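Local coordinates for protein EvdO1 (Micromonospora carbonacea, PDB 4XBZ) that probably acts as a metal-dependent oxygenase of the phytanoyl-CoA dioxygenase family, carrying out an oxidative cyclization in orthosomycin biosynthesis, at residues L126-M131 / F259-A264; E132-P137 / R177-G182. One frame throughout, in Å; residues are numbered along the deposited sequence.

Contact 1 of 2, residues L126-M131 / F259-A264; sequences LLLRIM and FEYRPA
Phe-259 offers the edge of its ring to Leu-127: the methyl CD2 of the leucine lies near the ring plane, 3.7 Å from Phe-259 CD2, and the two side chains cross at about a right angle. Leu-127 has its CG anti to the backbone N (chi1 175°), which carries CD2 from helix 125-134 to the ring edge of Phe-259 and the OH of Tyr-261. Next along the strand, Glu-260 turns to the other side of the sheet, where its OE1 takes the NE of Arg-262 in a 2.6 Å salt bridge; the NE comes from above the carboxylate plane, about 40° out of it, and Thr-142 OG1 bonds the same OE1. Tyr-261 points back at the helix and provides most of the strand's part of the contact. Met-131 sets its CG over one face of the ring, 3.9 Å from the centroid in a CH-pi contact, while the sulfur SD sits obliquely, 3.4 Å from Tyr-261 CD1, in a Met-aromatic contact. The far end of the tyrosine comes up to two leucines, its OH 3.6 Å from Leu-127 CD2 and 4.1 Å from Leu-128 CD2. A valine in place of Tyr-261 would probably leave the Met-131 thioether without its aromatic partner and open a gap beside both leucines. Double-stranded beta-helix enzymes of this kind pack helices against the outside of the larger sheet, and this buried seam is one such junction: strand 256-263 runs between strands 139-147 and 179-184, and Leu-127 and Met-131 extend the same helix surface onto strands 179-184 and 235-239.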
loop_
_atom_site.group_PDB
_atom_site.type_symbol
_atom_site.label_atom_id
_atom_site.label_comp_id
_atom_site.label_asym_id
_atom_site.label_seq_id
_atom_site.Cartn_x
_atom_site.Cartn_y
_atom_site.Cartn_z
ATOM N N LEU A 126 0.169 -17.272 -0.816
ATOM C CA LEU A 126 -0.588 -16.483 0.154
ATOM C C LEU A 126 0.276 -15.327 0.662
ATOM O O LEU A 126 -0.189 -14.184 0.786
ATOM C CB LEU A 126 -1.078 -17.346 1.324
ATOM C CG LEU A 126 -2.158 -18.390 1.016
ATOM C CD1 LEU A 126 -2.745 -19.004 2.292
ATOM C CD2 LEU A 126 -3.266 -17.822 0.125
ATOM N N LEU A 127 1.541 -15.629 0.947
ATOM C CA LEU A 127 2.503 -14.598 1.330
ATOM C C LEU A 127 2.593 -13.490 0.261
ATOM O O LEU A 127 2.415 -12.300 0.557
ATOM C CB LEU A 127 3.875 -15.230 1.579
ATOM C CG LEU A 127 5.068 -14.324 1.880
ATOM C CD1 LEU A 127 4.765 -13.360 3.010
ATOM C CD2 LEU A 127 6.333 -15.154 2.198
ATOM N N LEU A 128 2.839 -13.890 -0.983
ATOM C CA LEU A 128 3.020 -12.937 -2.084
ATOM C C LEU A 128 1.742 -12.151 -2.471
ATOM O O LEU A 128 1.821 -10.977 -2.831
ATOM C CB LEU A 128 3.559 -13.668 -3.303
ATOM C CG LEU A 128 4.932 -14.299 -3.116
ATOM C CD1 LEU A 128 5.262 -15.166 -4.324
ATOM C CD2 LEU A 128 5.992 -13.215 -2.928
ATOM N N ARG A 129 0.574 -12.783 -2.371
ATOM C CA ARG A 129 -0.665 -12.063 -2.648
ATOM C C ARG A 129 -0.952 -11.018 -1.578
ATOM O O ARG A 129 -1.550 -9.974 -1.878
ATOM C CB ARG A 129 -1.855 -13.022 -2.789
ATOM C CG ARG A 129 -1.944 -13.618 -4.193
ATOM C CD ARG A 129 -3.333 -14.156 -4.530
ATOM N NE ARG A 129 -3.539 -15.528 -4.076
ATOM C CZ ARG A 129 -3.005 -16.601 -4.658
ATOM N NH1 ARG A 129 -2.206 -16.471 -5.714
ATOM N NH2 ARG A 129 -3.261 -17.812 -4.175
ATOM N N ILE A 130 -0.535 -11.294 -0.341
ATOM C CA ILE A 130 -0.651 -10.303 0.720
ATOM C C ILE A 130 0.312 -9.158 0.459
ATOM O O ILE A 130 -0.086 -7.988 0.504
ATOM C CB ILE A 130 -0.353 -10.877 2.109
ATOM C CG1 ILE A 130 -1.446 -11.855 2.541
ATOM C CG2 ILE A 130 -0.211 -9.738 3.116
ATOM C CD1 ILE A 130 -1.037 -12.717 3.729
ATOM N N MET A 131 1.577 -9.505 0.203
ATOM C CA MET A 131 2.604 -8.526 -0.144
ATOM C C MET A 131 2.188 -7.656 -1.318
ATOM O O MET A 131 2.388 -6.443 -1.299
ATOM C CB MET A 131 3.940 -9.216 -0.464
ATOM C CG MET A 131 4.705 -9.716 0.773
ATOM S SD MET A 131 5.123 -8.402 1.954
ATOM C CE MET A 131 3.727 -8.489 3.061
ATOM N N PHE A 259 11.850 -12.300 5.273
ATOM C CA PHE A 259 11.849 -11.776 3.908
ATOM C C PHE A 259 11.472 -10.290 3.892
ATOM O O PHE A 259 10.349 -9.962 4.271
ATOM C CB PHE A 259 10.836 -12.526 3.045
ATOM C CG PHE A 259 11.090 -13.993 2.906
ATOM C CD1 PHE A 259 12.362 -14.529 3.088
ATOM C CD2 PHE A 259 10.052 -14.840 2.539
ATOM C CE1 PHE A 259 12.573 -15.889 2.936
ATOM C CE2 PHE A 259 10.255 -16.196 2.389
ATOM C CZ PHE A 259 11.511 -16.726 2.585
ATOM N N GLU A 260 12.366 -9.397 3.459
ATOM C CA GLU A 260 11.950 -8.013 3.163
ATOM C C GLU A 260 11.505 -7.832 1.710
ATOM O O GLU A 260 12.000 -8.495 0.799
ATOM C CB GLU A 260 13.048 -6.987 3.453
ATOM C CG GLU A 260 12.507 -5.537 3.434
ATOM C CD GLU A 260 13.592 -4.462 3.253
ATOM O OE1 GLU A 260 14.090 -4.263 2.111
ATOM O OE2 GLU A 260 13.934 -3.796 4.253
ATOM N N TYR A 261 10.548 -6.933 1.517
ATOM C CA TYR A 261 10.061 -6.568 0.199
ATOM C C TYR A 261 10.059 -5.055 0.074
ATOM O O TYR A 261 9.859 -4.367 1.069
ATOM C CB TYR A 261 8.658 -7.121 -0.029
ATOM C CG TYR A 261 8.570 -8.624 0.076
ATOM C CD1 TYR A 261 8.311 -9.237 1.293
ATOM C CD2 TYR A 261 8.764 -9.434 -1.045
ATOM C CE1 TYR A 261 8.222 -10.611 1.403
ATOM C CE2 TYR A 261 8.687 -10.814 -0.949
ATOM C CZ TYR A 261 8.416 -11.397 0.282
ATOM O OH TYR A 261 8.340 -12.764 0.392
ATOM N N ARG A 262 10.319 -4.549 -1.132
ATOM C CA ARG A 262 10.165 -3.127 -1.452
ATOM C C ARG A 262 9.533 -2.965 -2.839
ATOM O O ARG A 262 9.557 -3.892 -3.649
ATOM C CB ARG A 262 11.513 -2.404 -1.421
ATOM C CG ARG A 262 12.222 -2.451 -0.101
ATOM C CD ARG A 262 13.537 -1.657 -0.104
ATOM N NE ARG A 262 14.263 -1.865 1.147
ATOM C CZ ARG A 262 14.753 -0.901 1.925
ATOM N NH1 ARG A 262 14.631 0.382 1.584
ATOM N NH2 ARG A 262 15.380 -1.228 3.052
ATOM N N PRO A 263 8.965 -1.786 -3.128
ATOM C CA PRO A 263 8.471 -1.591 -4.500
ATOM C C PRO A 263 9.615 -1.386 -5.490
ATOM O O PRO A 263 10.584 -0.707 -5.152
ATOM C CB PRO A 263 7.598 -0.329 -4.383
ATOM C CG PRO A 263 7.250 -0.243 -2.905
ATOM C CD PRO A 263 8.505 -0.717 -2.224
ATOM N N ALA A 264 9.518 -1.979 -6.678
ATOM C CA ALA A 264 10.541 -1.785 -7.717
ATOM C C ALA A 264 10.763 -0.316 -8.088
ATOM O O ALA A 264 11.907 0.119 -8.264
ATOM C CB ALA A 264 10.193 -2.583 -8.974
#

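Contact 2 of 2, residues E132-P137 / R177-G182; sequences EQLVGP and RVIDAG
The carbonyl oxygen of Val-135 receives a hydrogen bond from a water 2.9 Å away, and the same water accepts one from Arg-177 NH2 at 3.0 Å, joining the C-terminal part of helix 125-134 and what follows it to the segment that leads into strand 179-184. This strand belongs to the larger sheet of the double-stranded beta-helix, the fold of the phytanoyl-CoA dioxygenase family. The guanidinium of Arg-177 has further partners: NH1 bonds to the carbonyl oxygen of Val-172 and to that of Gly-171 of the second subunit, so the arginine links this corner to the dimer interface. On the helix side, Leu-134 O is bonded by Arg-53 NH1, and Gly-136 then leaves helical geometry with positive phi (107°), at angles that by themselves call for glycine, since a side chain would collide with the carbonyl oxygen before it.

Apart from this water bridge the side-chain contact is largely apolar. Ile-179 points at the helix; its CG1 is anti to the carbonyl carbon (chi1 -55°) and the extended chain brings CD1 to both Leu-134 and Val-135, 3.7 Å from Leu-134 CB. The side chains of Val-135 and Ile-179 run antiparallel alongside each other. Phe-52 of helix 46-55 touches both Leu-134 and Ile-179, while Leu-237 of strand 235-239 also meets Leu-134, so the isoleucine is one part of a larger buried cluster. Both methyls of Val-135 rest against the carbonyl oxygen of Arg-177, CG1 and CG2 each 3.3 Å from Arg-177 O, and CG2 is shared with the isoleucine, lying 3.5 Å from Ile-179 CD1.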
loop_
_atom_site.group_PDB
_atom_site.type_symbol
_atom_site.label_atom_id
_atom_site.label_comp_id
_atom_site.label_asym_id
_atom_site.label_seq_id
_atom_site.Cartn_x
_atom_site.Cartn_y
_atom_site.Cartn_z
ATOM N N GLU A 132 1.600 -8.270 -2.334
ATOM C CA GLU A 132 1.151 -7.504 -3.486
ATOM C C GLU A 132 0.095 -6.472 -3.121
ATOM O O GLU A 132 0.086 -5.395 -3.699
ATOM C CB GLU A 132 0.598 -8.407 -4.582
ATOM C CG GLU A 132 0.696 -7.740 -5.939
ATOM C CD GLU A 132 -0.512 -7.974 -6.814
ATOM O OE1 GLU A 132 -1.603 -8.243 -6.255
ATOM O OE2 GLU A 132 -0.357 -7.897 -8.061
ATOM N N GLN A 133 -0.792 -6.791 -2.179
ATOM C CA GLN A 133 -1.788 -5.819 -1.734
ATOM C C GLN A 133 -1.132 -4.715 -0.903
ATOM O O GLN A 133 -1.569 -3.562 -0.938
ATOM C CB GLN A 133 -2.915 -6.488 -0.931
ATOM C CG GLN A 133 -4.018 -7.082 -1.794
ATOM C CD GLN A 133 -4.603 -6.075 -2.807
ATOM O OE1 GLN A 133 -5.310 -5.125 -2.431
ATOM N NE2 GLN A 133 -4.332 -6.299 -4.096
ATOM N N LEU A 134 -0.074 -5.061 -0.178
ATOM C CA LEU A 134 0.527 -4.116 0.757
ATOM C C LEU A 134 1.659 -3.315 0.136
ATOM O O LEU A 134 1.722 -2.104 0.275
ATOM C CB LEU A 134 1.022 -4.853 2.001
ATOM C CG LEU A 134 -0.062 -5.556 2.830
ATOM C CD1 LEU A 134 0.534 -6.181 4.089
ATOM C CD2 LEU A 134 -1.167 -4.588 3.196
ATOM N N VAL A 135 2.558 -4.001 -0.550
ATOM C CA VAL A 135 3.710 -3.359 -1.150
ATOM C C VAL A 135 3.353 -2.873 -2.552
ATOM O O VAL A 135 3.932 -1.912 -3.050
ATOM C CB VAL A 135 4.946 -4.347 -1.182
ATOM C CG1 VAL A 135 6.106 -3.778 -1.963
ATOM C CG2 VAL A 135 5.403 -4.693 0.243
ATOM N N GLY A 136 2.377 -3.519 -3.180
ATOM C CA GLY A 136 2.039 -3.200 -4.556
ATOM C C GLY A 136 2.469 -4.258 -5.571
ATOM O O GLY A 136 3.223 -5.189 -5.246
ATOM N N PRO A 137 1.979 -4.117 -6.814
ATOM C CA PRO A 137 2.187 -5.038 -7.939
ATOM C C PRO A 137 3.645 -5.110 -8.429
ATOM O O PRO A 137 3.987 -6.074 -9.106
ATOM C CB PRO A 137 1.271 -4.462 -9.026
ATOM C CG PRO A 137 1.205 -2.984 -8.705
ATOM C CD PRO A 137 1.151 -2.960 -7.203
ATOM N N ARG A 177 5.264 0.362 2.724
ATOM C CA ARG A 177 5.528 -0.177 1.395
ATOM C C ARG A 177 6.832 -0.973 1.410
ATOM O O ARG A 177 7.074 -1.807 0.537
ATOM C CB ARG A 177 5.573 0.964 0.368
ATOM C CG ARG A 177 4.358 1.917 0.517
ATOM C CD ARG A 177 4.601 3.273 -0.134
ATOM N NE ARG A 177 4.617 3.109 -1.567
ATOM C CZ ARG A 177 5.338 3.844 -2.404
ATOM N NH1 ARG A 177 6.102 4.831 -1.954
ATOM N NH2 ARG A 177 5.271 3.584 -3.704
ATOM N N VAL A 178 7.656 -0.710 2.423
ATOM C CA VAL A 178 8.851 -1.495 2.688
ATOM C C VAL A 178 8.604 -2.347 3.929
ATOM O O VAL A 178 8.426 -1.833 5.032
ATOM C CB VAL A 178 10.093 -0.607 2.896
ATOM C CG1 VAL A 178 11.313 -1.463 3.177
ATOM C CG2 VAL A 178 10.307 0.285 1.672
ATOM N N ILE A 179 8.585 -3.656 3.738
ATOM C CA ILE A 179 8.010 -4.555 4.725
ATOM C C ILE A 179 8.902 -5.772 5.003
ATOM O O ILE A 179 9.414 -6.417 4.082
ATOM C CB ILE A 179 6.615 -5.042 4.266
ATOM C CG1 ILE A 179 5.692 -3.854 3.967
ATOM C CG2 ILE A 179 5.999 -5.996 5.303
ATOM C CD1 ILE A 179 4.292 -4.260 3.555
ATOM N N ASP A 180 9.075 -6.051 6.291
ATOM C CA ASP A 180 9.631 -7.303 6.794
ATOM C C ASP A 180 8.549 -8.355 7.020
ATOM O O ASP A 180 7.603 -8.119 7.773
ATOM C CB ASP A 180 10.348 -7.064 8.115
ATOM C CG ASP A 180 11.821 -6.933 7.952
ATOM O OD1 ASP A 180 12.372 -7.604 7.053
ATOM O OD2 ASP A 180 12.424 -6.160 8.718
ATOM N N ALA A 181 8.680 -9.510 6.381
ATOM C CA ALA A 181 7.813 -10.635 6.699
ATOM C C ALA A 181 8.599 -11.629 7.539
ATOM O O ALA A 181 9.608 -12.184 7.082
ATOM C CB ALA A 181 7.287 -11.288 5.453
ATOM N N GLY A 182 8.143 -11.830 8.772
ATOM C CA GLY A 182 8.805 -12.718 9.710
ATOM C C GLY A 182 8.001 -13.986 9.837
ATOM O O GLY A 182 6.889 -13.968 10.362
HETATM O O HOH W 1 3.960 0.855 -3.798
#

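How the contacts relate
After the N-terminal strands and helices the chain reaches helix 125-134, whose earlier turns supply contact 1 and whose C-terminal part and the residues after it supply contact 2. It next makes strand 139-147 and returns through residues 177-182, where contact 2 closes a loop of about 40 residues. Only after further strands of both sheets does it reach residues 259-264 and close contact 1, so contact 2 is nested inside the longer loop. The two contacts meet in the larger sheet, where strands 179-184 and 256-263 are antiparallel neighbours, probably bonded from Tyr-261 N to Ile-179 O and from Ala-181 N to Phe-259 O. Together they lay one continuous helix against two adjacent strands.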